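Local coordinates for protein peroxisomal catalase A (Saccharomyces cerevisiae, PDB 1A4E) that probably breaks down the hydrogen peroxide made by peroxisomal oxidases into water and oxygen, working as a heme-dependent homotetrameric catalase, at residues V215-K220 with W260-Q265; M162-L167 with Q466-M471; G350-Q355 with P375-G380. One frame throughout, in Å; residues are numbered along the deposited sequence.

The three contacts lie far apart and none touches another. Contact 1 pairs strands 212-221 and 259-267 in the antiparallel beta-barrel at the heart of each subunit, the side chain of I219 about 10 Å from that of the active-site N129. Contact 2, its centre 33 Å from that of contact 1, joins helix 160-168 to helix 462-473 and closes a loop of the chain within which both other contacts are nested. Contact 3 follows contact 1 in sequence, tying two parts of the long connection between helix 332-348 and strand 411-418. Contact 1 lies wholly within its subunit, contact 2 meets the second subunit, and contact 3 meets the second and third.

Contact 1: V215-K220 with W260-Q265; sequences VQVHIK and WTVYIQ
H218 and Y263 face each other as a hydrogen-bonded pair of two antiparallel strands, H218 N giving a nearly straight bond to Y263 O (2.9 Å, 176°) and Y263 N returning one to H218 O. The same exchange recurs at Q216 with Q265 and at K220 with T261; between them the non-hydrogen-bonded pairs V217-I264 and I219-V262 bring their CA atoms to 4.5 Å.

The tight side carries the aliphatic residues. V217 forks over two neighbours, CG1 meeting V262 CG1 at 3.9 Å and CG2 meeting I264 CG2 at 4.0 Å, while CG2 of I219 rests on W260 CB (3.5 Å). Beta-branched residues suit this place, filling the face close to the backbone. Y128 and W126 of strand 122-129 and W205 close over them.

The other face is polar, and its H218-Q265 end is buried and bonded. Q265 CG lies anti to the carbonyl carbon (chi1 -74°) and its chain runs extended, which carries OE1 over to H218, two residues beyond its own pairing partner. H218 NE2 donates to that oxygen at 3.0 Å within the plane of its own ring, but arrives above the amide plane, the two planes 80° apart. A water donates to Q265 OE1 as well and to Q216 OE1, Q216 NE2 bonding to T202 OG1, whereas Q265 NE2 is held by W286 O and F291 O, fixing the amide's rotation. The end with K220, T261 and Y263 is looser and nearer solvent. K220 crosses Y263 at about a right angle, its CG 3.7 Å from CD1; a long aliphatic stem suits this edge, its charged end probably nearer solvent.

Such antiparallel pairing, apolar on one face and polar on the other, belongs to the beta-barrel of the catalase fold, whose core lies beside the heme pocket.

Contact 2: M162-L167 with Q466-M471; sequences MFWDFL and QRVYDM
V468 sets its CG2 against the indole of W164, 3.8 Å from CD2 and offset toward the rim of the face, while CD1 of F163 covers the opposite face. The bulky, flat tryptophan thus fills the space between helix segments whose axes come to 9.9 Å at closest, at 45°, and a compact branched valine can lie close against this face.

Apolar packing continues one turn on. M471 stretches out from its helix with CG anti to the backbone N (chi1 -180°) and bends only at its last torsion, which swings CE to 4.0 Å from W164 CZ3. Its sulfur passes L167 O at 3.8 Å. Methionine, unbranched and flexible, can cross such a distance and still bring its methyl beside CZ3 of the six-membered ring.

The charged interaction lies at another margin of the interface. R467 NH1 alone forms the salt bridge with D165 OD1 at 2.9 Å, meeting the oxygen nearly along its C-O bond; the hydrogen bond is bent and tilted from the guanidinium plane, consistent with the 62° turn between guanidinium and carboxylate. The carboxylate has further partners in the second subunit: Y388 OH bonds to OD2 and N391 ND2 to OD1. R467 NH2 turns to Q463 in its own helix. A short acid and a long base suit this place, since the arginine spans the gap while the aspartate is shared with the neighbouring chain.

Other polar demands are met nearby, W164 NE1 bonding to H456 ND1. Helix 176-182 adds V179 against W164 and L167 and I176 against M471, and helix 445-457 brings V457 to both W164 and V468, so helix 160-168 packs against the C-terminal helical domain of the catalase fold, joined to the second subunit through D165, with M162 and R467 packing beside it.

Contact 3: G350-Q355 with P375-G380; sequences GPNFHQ and PMNVNG
N352 and P375 join two parts of the extended connection that, in the catalase fold, leads from the heme-side helix 332-348 to strand 411-418; the first opens with a type I beta turn, G350 to F353.

The hydrogen bonds centre on two amides. N352 ND2 reaches P375 O at 2.9 Å, coming from above the carbonyl plane, and a water that accepts from N352 N donates to the same oxygen. N352 OD1 faces the third subunit, where H44 NE2 bonds to it; asparagine, with both donor and acceptor, suits this divided role. On Q355, OE1 takes V378 N at 3.0 Å and, weakly, N379 N at 3.1 Å, while NE2 gives a long, weak bond to N377 OD1; N377 ND2 bonds to D373 O. With only a methyl group in place of the Q355 amide, as in an alanine here, V378 N and N379 N would probably lose this acceptor and the N379 amide its stacking partner.

Apolar contact is confined mostly to two prolines, whose rigid rings fit a place without regular backbone pairing: P351 CG meets P375 CG, and R47 of the third subunit packs on both.

Amide stacking completes the contact. N379 OD1 accepts from N381 N, and N379 CG stands between its backbone N and carbonyl carbon (chi1 68°), bringing its amide over that of Q355 with the planes 22° apart and Q355 CD 3.6 Å from N379 CG.

Contact 1: V215-K220 with W260-Q265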
loop_
_atom_site.group_PDB
_atom_site.type_symbol
_atom_site.label_atom_id
_atom_site.label_comp_id
_atom_site.label_asym_id
_atom_site.label_seq_id
_atom_site.Cartn_x
_atom_site.Cartn_y
_atom_site.Cartn_z
ATOM N N VAL B 215 -32.829 -21.908 -0.622
ATOM C CA VAL B 215 -32.187 -22.715 -1.655
ATOM C C VAL B 215 -30.814 -23.207 -1.225
ATOM O O VAL B 215 -30.084 -22.496 -0.534
ATOM C CB VAL B 215 -32.066 -21.863 -2.965
ATOM C CG1 VAL B 215 -31.341 -22.639 -4.048
ATOM C CG2 VAL B 215 -33.449 -21.537 -3.520
ATOM N N GLN B 216 -30.453 -24.448 -1.567
ATOM C CA GLN B 216 -29.084 -24.933 -1.409
ATOM C C GLN B 216 -28.665 -25.475 -2.765
ATOM O O GLN B 216 -29.435 -26.156 -3.442
ATOM C CB GLN B 216 -28.988 -26.031 -0.358
ATOM C CG GLN B 216 -29.114 -25.344 0.987
ATOM C CD GLN B 216 -28.369 -25.988 2.131
ATOM O OE1 GLN B 216 -27.681 -26.993 1.997
ATOM N NE2 GLN B 216 -28.479 -25.396 3.308
ATOM N N VAL B 217 -27.452 -25.119 -3.207
ATOM C CA VAL B 217 -26.992 -25.474 -4.546
ATOM C C VAL B 217 -25.957 -26.597 -4.531
ATOM O O VAL B 217 -25.070 -26.666 -3.682
ATOM C CB VAL B 217 -26.429 -24.196 -5.226
ATOM C CG1 VAL B 217 -26.171 -24.467 -6.699
ATOM C CG2 VAL B 217 -27.430 -23.044 -5.138
ATOM N N HIS B 218 -26.116 -27.514 -5.488
ATOM C CA HIS B 218 -25.253 -28.675 -5.648
ATOM C C HIS B 218 -24.686 -28.659 -7.058
ATOM O O HIS B 218 -25.428 -28.601 -8.033
ATOM C CB HIS B 218 -26.036 -29.984 -5.453
ATOM C CG HIS B 218 -26.581 -30.184 -4.049
ATOM N ND1 HIS B 218 -26.132 -31.018 -3.119
ATOM C CD2 HIS B 218 -27.638 -29.487 -3.518
ATOM C CE1 HIS B 218 -26.867 -30.857 -2.049
ATOM N NE2 HIS B 218 -27.767 -29.934 -2.299
ATOM N N ILE B 219 -23.361 -28.686 -7.186
ATOM C CA ILE B 219 -22.695 -28.685 -8.478
ATOM C C ILE B 219 -21.999 -30.042 -8.546
ATOM O O ILE B 219 -20.921 -30.263 -8.000
ATOM C CB ILE B 219 -21.702 -27.483 -8.537
ATOM C CG1 ILE B 219 -22.427 -26.155 -8.303
ATOM C CG2 ILE B 219 -21.064 -27.442 -9.915
ATOM C CD1 ILE B 219 -21.559 -24.895 -8.471
ATOM N N LYS B 220 -22.663 -30.981 -9.214
ATOM C CA LYS B 220 -22.218 -32.363 -9.286
ATOM C C LYS B 220 -21.326 -32.683 -10.470
ATOM O O LYS B 220 -21.708 -32.448 -11.613
ATOM C CB LYS B 220 -23.434 -33.283 -9.332
ATOM C CG LYS B 220 -24.437 -33.144 -8.196
ATOM C CD LYS B 220 -23.814 -33.546 -6.883
ATOM C CE LYS B 220 -24.822 -34.255 -6.001
ATOM N NZ LYS B 220 -25.354 -35.434 -6.667
ATOM N N TRP B 260 -19.981 -30.075 -14.993
ATOM C CA TRP B 260 -20.697 -30.305 -13.757
ATOM C C TRP B 260 -22.164 -30.017 -14.033
ATOM O O TRP B 260 -22.489 -29.160 -14.857
ATOM C CB TRP B 260 -20.201 -29.357 -12.663
ATOM C CG TRP B 260 -18.802 -29.619 -12.107
ATOM C CD1 TRP B 260 -18.648 -30.283 -10.918
ATOM C CD2 TRP B 260 -17.594 -29.274 -12.674
ATOM N NE1 TRP B 260 -17.357 -30.382 -10.726
ATOM C CE2 TRP B 260 -16.693 -29.799 -11.733
ATOM C CE3 TRP B 260 -17.115 -28.619 -13.811
ATOM C CZ2 TRP B 260 -15.317 -29.688 -11.909
ATOM C CZ3 TRP B 260 -15.736 -28.501 -13.986
ATOM C CH2 TRP B 260 -14.847 -29.033 -13.047
ATOM N N THR B 261 -23.082 -30.756 -13.406
ATOM C CA THR B 261 -24.504 -30.473 -13.524
ATOM C C THR B 261 -24.908 -29.751 -12.242
ATOM O O THR B 261 -24.566 -30.169 -11.140
ATOM C CB THR B 261 -25.293 -31.781 -13.678
ATOM O OG1 THR B 261 -24.790 -32.429 -14.833
ATOM C CG2 THR B 261 -26.773 -31.560 -13.874
ATOM N N VAL B 262 -25.618 -28.633 -12.388
ATOM C CA VAL B 262 -26.070 -27.822 -11.274
ATOM C C VAL B 262 -27.501 -28.186 -10.891
ATOM O O VAL B 262 -28.399 -28.247 -11.727
ATOM C CB VAL B 262 -25.969 -26.326 -11.676
ATOM C CG1 VAL B 262 -26.364 -25.436 -10.509
ATOM C CG2 VAL B 262 -24.547 -25.998 -12.086
ATOM N N TYR B 263 -27.725 -28.420 -9.602
ATOM C CA TYR B 263 -29.030 -28.751 -9.047
ATOM C C TYR B 263 -29.292 -27.857 -7.852
ATOM O O TYR B 263 -28.361 -27.269 -7.306
ATOM C CB TYR B 263 -29.130 -30.172 -8.500
ATOM C CG TYR B 263 -28.848 -31.296 -9.473
ATOM C CD1 TYR B 263 -27.541 -31.778 -9.622
ATOM C CD2 TYR B 263 -29.895 -31.858 -10.204
ATOM C CE1 TYR B 263 -27.282 -32.818 -10.513
ATOM C CE2 TYR B 263 -29.641 -32.899 -11.099
ATOM C CZ TYR B 263 -28.333 -33.365 -11.249
ATOM O OH TYR B 263 -28.080 -34.374 -12.149
ATOM N N ILE B 264 -30.558 -27.732 -7.441
ATOM C CA ILE B 264 -30.902 -27.018 -6.226
ATOM C C ILE B 264 -31.916 -27.812 -5.404
ATOM O O ILE B 264 -32.636 -28.673 -5.911
ATOM C CB ILE B 264 -31.521 -25.608 -6.495
ATOM C CG1 ILE B 264 -32.768 -25.702 -7.369
ATOM C CG2 ILE B 264 -30.445 -24.716 -7.112
ATOM C CD1 ILE B 264 -33.526 -24.369 -7.491
ATOM N N GLN B 265 -31.933 -27.533 -4.098
ATOM C CA GLN B 265 -32.940 -28.032 -3.179
ATOM C C GLN B 265 -33.686 -26.787 -2.745
ATOM O O GLN B 265 -33.071 -25.790 -2.357
ATOM C CB GLN B 265 -32.349 -28.652 -1.938
ATOM C CG GLN B 265 -31.708 -30.004 -2.124
ATOM C CD GLN B 265 -31.035 -30.444 -0.837
ATOM O OE1 GLN B 265 -30.098 -29.788 -0.394
ATOM N NE2 GLN B 265 -31.475 -31.523 -0.182
HETATM O O HOH W 1 -28.501 -29.652 1.749
#

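Contact 2: M162-L167 with Q466-M471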
loop_
_atom_site.group_PDB
_atom_site.type_symbol
_atom_site.label_atom_id
_atom_site.label_comp_id
_atom_site.label_asym_id
_atom_site.label_seq_id
_atom_site.Cartn_x
_atom_site.Cartn_y
_atom_site.Cartn_z
ATOM N N MET B 162 -2.734 -27.540 17.969
ATOM C CA MET B 162 -3.624 -26.413 17.680
ATOM C C MET B 162 -4.885 -26.897 16.973
ATOM O O MET B 162 -6.001 -26.530 17.338
ATOM C CB MET B 162 -3.076 -25.379 16.707
ATOM C CG MET B 162 -1.768 -24.674 16.883
ATOM S SD MET B 162 -1.650 -23.439 15.569
ATOM C CE MET B 162 -1.191 -24.347 14.122
ATOM N N PHE B 163 -4.649 -27.721 15.940
ATOM C CA PHE B 163 -5.688 -28.249 15.081
ATOM C C PHE B 163 -6.770 -28.927 15.903
ATOM O O PHE B 163 -7.925 -28.513 15.868
ATOM C CB PHE B 163 -5.025 -29.216 14.107
ATOM C CG PHE B 163 -5.885 -29.817 13.002
ATOM C CD1 PHE B 163 -6.874 -30.772 13.275
ATOM C CD2 PHE B 163 -5.649 -29.428 11.682
ATOM C CE1 PHE B 163 -7.616 -31.333 12.236
ATOM C CE2 PHE B 163 -6.395 -29.999 10.648
ATOM C CZ PHE B 163 -7.379 -30.948 10.921
ATOM N N TRP B 164 -6.396 -29.947 16.675
ATOM C CA TRP B 164 -7.377 -30.670 17.458
ATOM C C TRP B 164 -7.821 -29.976 18.729
ATOM O O TRP B 164 -8.935 -30.241 19.180
ATOM C CB TRP B 164 -6.829 -32.047 17.771
ATOM C CG TRP B 164 -6.849 -32.927 16.529
ATOM C CD1 TRP B 164 -5.678 -33.345 15.955
ATOM C CD2 TRP B 164 -7.961 -33.381 15.862
ATOM N NE1 TRP B 164 -6.041 -34.062 14.925
ATOM C CE2 TRP B 164 -7.376 -34.111 14.828
ATOM C CE3 TRP B 164 -9.351 -33.300 15.955
ATOM C CZ2 TRP B 164 -8.155 -34.764 13.877
ATOM C CZ3 TRP B 164 -10.135 -33.954 15.002
ATOM C CH2 TRP B 164 -9.540 -34.681 13.973
ATOM N N ASP B 165 -7.020 -29.063 19.307
ATOM C CA ASP B 165 -7.454 -28.332 20.490
ATOM C C ASP B 165 -8.630 -27.426 20.170
ATOM O O ASP B 165 -9.564 -27.356 20.967
ATOM C CB ASP B 165 -6.343 -27.459 21.060
ATOM C CG ASP B 165 -6.611 -26.909 22.450
ATOM O OD1 ASP B 165 -7.307 -27.559 23.216
ATOM O OD2 ASP B 165 -6.118 -25.837 22.787
ATOM N N PHE B 166 -8.622 -26.749 19.012
ATOM C CA PHE B 166 -9.739 -25.904 18.640
ATOM C C PHE B 166 -10.983 -26.758 18.397
ATOM O O PHE B 166 -12.053 -26.461 18.926
ATOM C CB PHE B 166 -9.408 -25.102 17.372
ATOM C CG PHE B 166 -10.565 -24.207 16.942
ATOM C CD1 PHE B 166 -10.720 -22.943 17.524
ATOM C CD2 PHE B 166 -11.498 -24.670 15.997
ATOM C CE1 PHE B 166 -11.814 -22.148 17.164
ATOM C CE2 PHE B 166 -12.584 -23.869 15.648
ATOM C CZ PHE B 166 -12.741 -22.611 16.230
ATOM N N LEU B 167 -10.848 -27.830 17.604
ATOM C CA LEU B 167 -11.982 -28.668 17.241
ATOM C C LEU B 167 -12.633 -29.440 18.379
ATOM O O LEU B 167 -13.848 -29.597 18.384
ATOM C CB LEU B 167 -11.539 -29.636 16.151
ATOM C CG LEU B 167 -11.116 -28.989 14.826
ATOM C CD1 LEU B 167 -10.560 -30.049 13.890
ATOM C CD2 LEU B 167 -12.305 -28.275 14.203
ATOM N N GLN B 466 -6.849 -37.711 23.903
ATOM C CA GLN B 466 -7.941 -38.307 24.640
ATOM C C GLN B 466 -9.241 -37.585 24.333
ATOM O O GLN B 466 -10.274 -38.237 24.182
ATOM C CB GLN B 466 -7.648 -38.257 26.144
ATOM C CG GLN B 466 -8.653 -39.060 26.987
ATOM C CD GLN B 466 -8.898 -40.479 26.471
ATOM O OE1 GLN B 466 -7.973 -41.274 26.277
ATOM N NE2 GLN B 466 -10.160 -40.809 26.195
ATOM N N ARG B 467 -9.179 -36.254 24.181
ATOM C CA ARG B 467 -10.355 -35.467 23.830
ATOM C C ARG B 467 -10.869 -35.732 22.421
ATOM O O ARG B 467 -12.067 -35.597 22.156
ATOM C CB ARG B 467 -10.065 -33.996 23.930
ATOM C CG ARG B 467 -9.660 -33.548 25.305
ATOM C CD ARG B 467 -9.663 -32.057 25.201
ATOM N NE ARG B 467 -8.585 -31.466 25.960
ATOM C CZ ARG B 467 -8.198 -30.217 25.706
ATOM N NH1 ARG B 467 -8.788 -29.477 24.753
ATOM N NH2 ARG B 467 -7.202 -29.707 26.427
ATOM N N VAL B 468 -9.952 -36.093 21.508
ATOM C CA VAL B 468 -10.318 -36.464 20.148
ATOM C C VAL B 468 -11.094 -37.774 20.202
ATOM O O VAL B 468 -12.144 -37.874 19.571
ATOM C CB VAL B 468 -9.045 -36.618 19.289
ATOM C CG1 VAL B 468 -9.373 -37.170 17.912
ATOM C CG2 VAL B 468 -8.389 -35.251 19.144
ATOM N N TYR B 469 -10.605 -38.745 20.994
ATOM C CA TYR B 469 -11.252 -40.043 21.152
ATOM C C TYR B 469 -12.618 -39.890 21.790
ATOM O O TYR B 469 -13.561 -40.540 21.350
ATOM C CB TYR B 469 -10.434 -40.976 22.036
ATOM C CG TYR B 469 -8.999 -41.211 21.592
ATOM C CD1 TYR B 469 -8.630 -41.159 20.242
ATOM C CD2 TYR B 469 -8.035 -41.454 22.572
ATOM C CE1 TYR B 469 -7.295 -41.345 19.878
ATOM C CE2 TYR B 469 -6.701 -41.642 22.211
ATOM C CZ TYR B 469 -6.342 -41.586 20.865
ATOM O OH TYR B 469 -5.022 -41.769 20.512
ATOM N N ASP B 470 -12.763 -39.003 22.783
ATOM C CA ASP B 470 -14.050 -38.779 23.413
ATOM C C ASP B 470 -15.056 -38.117 22.497
ATOM O O ASP B 470 -16.241 -38.438 22.580
ATOM C CB ASP B 470 -13.876 -37.930 24.674
ATOM C CG ASP B 470 -13.201 -38.654 25.842
ATOM O OD1 ASP B 470 -13.026 -39.878 25.806
ATOM O OD2 ASP B 470 -12.847 -37.981 26.809
ATOM N N MET B 471 -14.600 -37.235 21.599
ATOM C CA MET B 471 -15.480 -36.588 20.632
ATOM C C MET B 471 -15.946 -37.587 19.577
ATOM O O MET B 471 -17.134 -37.627 19.253
ATOM C CB MET B 471 -14.749 -35.420 19.954
ATOM C CG MET B 471 -15.584 -34.662 18.925
ATOM S SD MET B 471 -14.726 -33.272 18.150
ATOM C CE MET B 471 -13.566 -34.153 17.143
#

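Contact 3: G350-Q355 with P375-G380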
loop_
_atom_site.group_PDB
_atom_site.type_symbol
_atom_site.label_atom_id
_atom_site.label_comp_id
_atom_site.label_asym_id
_atom_site.label_seq_id
_atom_site.Cartn_x
_atom_site.Cartn_y
_atom_site.Cartn_z
ATOM N N GLY B 350 -6.334 -3.801 -4.364
ATOM C CA GLY B 350 -6.389 -2.350 -4.446
ATOM C C GLY B 350 -7.820 -1.829 -4.437
ATOM O O GLY B 350 -8.757 -2.578 -4.710
ATOM N N PRO B 351 -8.037 -0.539 -4.133
ATOM C CA PRO B 351 -9.343 0.136 -4.133
ATOM C C PRO B 351 -10.171 -0.010 -5.402
ATOM O O PRO B 351 -11.403 -0.022 -5.380
ATOM C CB PRO B 351 -9.009 1.580 -3.843
ATOM C CG PRO B 351 -7.764 1.471 -3.002
ATOM C CD PRO B 351 -6.983 0.383 -3.707
ATOM N N ASN B 352 -9.456 -0.094 -6.526
ATOM C CA ASN B 352 -10.074 -0.241 -7.828
ATOM C C ASN B 352 -9.910 -1.628 -8.441
ATOM O O ASN B 352 -9.813 -1.754 -9.666
ATOM C CB ASN B 352 -9.492 0.831 -8.753
ATOM C CG ASN B 352 -10.033 2.207 -8.413
ATOM O OD1 ASN B 352 -11.236 2.368 -8.253
ATOM N ND2 ASN B 352 -9.202 3.238 -8.287
ATOM N N PHE B 353 -9.916 -2.673 -7.591
ATOM C CA PHE B 353 -9.791 -4.067 -8.023
ATOM C C PHE B 353 -10.807 -4.471 -9.085
ATOM O O PHE B 353 -10.516 -5.300 -9.940
ATOM C CB PHE B 353 -9.940 -5.021 -6.825
ATOM C CG PHE B 353 -11.303 -5.030 -6.144
ATOM C CD1 PHE B 353 -11.593 -4.098 -5.139
ATOM C CD2 PHE B 353 -12.278 -5.964 -6.529
ATOM C CE1 PHE B 353 -12.847 -4.106 -4.524
ATOM C CE2 PHE B 353 -13.528 -5.961 -5.908
ATOM C CZ PHE B 353 -13.817 -5.033 -4.907
ATOM N N HIS B 354 -12.002 -3.856 -9.038
ATOM C CA HIS B 354 -13.072 -4.122 -9.992
ATOM C C HIS B 354 -12.777 -3.647 -11.404
ATOM O O HIS B 354 -13.509 -3.968 -12.336
ATOM C CB HIS B 354 -14.372 -3.477 -9.510
ATOM C CG HIS B 354 -14.279 -1.986 -9.222
ATOM N ND1 HIS B 354 -13.622 -1.393 -8.230
ATOM C CD2 HIS B 354 -14.901 -1.010 -9.970
ATOM C CE1 HIS B 354 -13.820 -0.102 -8.348
ATOM N NE2 HIS B 354 -14.591 0.115 -9.393
ATOM N N GLN B 355 -11.698 -2.875 -11.564
ATOM C CA GLN B 355 -11.248 -2.429 -12.872
ATOM C C GLN B 355 -10.261 -3.396 -13.515
ATOM O O GLN B 355 -9.963 -3.255 -14.702
ATOM C CB GLN B 355 -10.612 -1.049 -12.759
ATOM C CG GLN B 355 -11.652 -0.002 -12.382
ATOM C CD GLN B 355 -11.179 1.422 -12.588
ATOM O OE1 GLN B 355 -10.266 1.690 -13.369
ATOM N NE2 GLN B 355 -11.813 2.373 -11.906
ATOM N N PRO B 375 -6.373 5.101 -6.083
ATOM C CA PRO B 375 -5.190 4.694 -6.834
ATOM C C PRO B 375 -5.483 3.726 -7.969
ATOM O O PRO B 375 -6.364 2.874 -7.860
ATOM C CB PRO B 375 -4.266 4.122 -5.775
ATOM C CG PRO B 375 -5.188 3.716 -4.647
ATOM C CD PRO B 375 -6.234 4.818 -4.659
ATOM N N MET B 376 -4.757 3.918 -9.078
ATOM C CA MET B 376 -4.844 3.095 -10.270
ATOM C C MET B 376 -6.249 3.014 -10.847
ATOM O O MET B 376 -6.807 1.937 -11.085
ATOM C CB MET B 376 -4.316 1.689 -9.956
ATOM C CG MET B 376 -2.820 1.635 -9.669
ATOM S SD MET B 376 -1.840 2.162 -11.102
ATOM C CE MET B 376 -2.206 0.921 -12.315
ATOM N N ASN B 377 -6.837 4.207 -11.011
ATOM C CA ASN B 377 -8.133 4.335 -11.658
ATOM C C ASN B 377 -7.779 4.501 -13.132
ATOM O O ASN B 377 -7.393 5.567 -13.609
ATOM C CB ASN B 377 -8.868 5.559 -11.124
ATOM C CG ASN B 377 -10.316 5.616 -11.570
ATOM O OD1 ASN B 377 -10.639 5.489 -12.751
ATOM N ND2 ASN B 377 -11.234 5.811 -10.626
ATOM N N VAL B 378 -7.884 3.381 -13.842
ATOM C CA VAL B 378 -7.451 3.282 -15.228
ATOM C C VAL B 378 -8.538 3.313 -16.281
ATOM O O VAL B 378 -8.195 3.334 -17.463
ATOM C CB VAL B 378 -6.612 1.984 -15.438
ATOM C CG1 VAL B 378 -5.342 2.072 -14.608
ATOM C CG2 VAL B 378 -7.402 0.741 -15.029
ATOM N N ASN B 379 -9.829 3.317 -15.936
ATOM C CA ASN B 379 -10.860 3.278 -16.968
ATOM C C ASN B 379 -11.378 4.641 -17.398
ATOM O O ASN B 379 -12.372 4.722 -18.116
ATOM C CB ASN B 379 -12.042 2.413 -16.494
ATOM C CG ASN B 379 -12.858 2.979 -15.339
ATOM O OD1 ASN B 379 -12.582 4.052 -14.802
ATOM N ND2 ASN B 379 -13.894 2.259 -14.917
ATOM N N GLY B 380 -10.731 5.729 -16.967
ATOM C CA GLY B 380 -11.145 7.074 -17.341
ATOM C C GLY B 380 -11.863 7.829 -16.229
ATOM O O GLY B 380 -12.094 9.032 -16.370
HETATM O O HOH W 2 -6.533 0.102 -7.180
#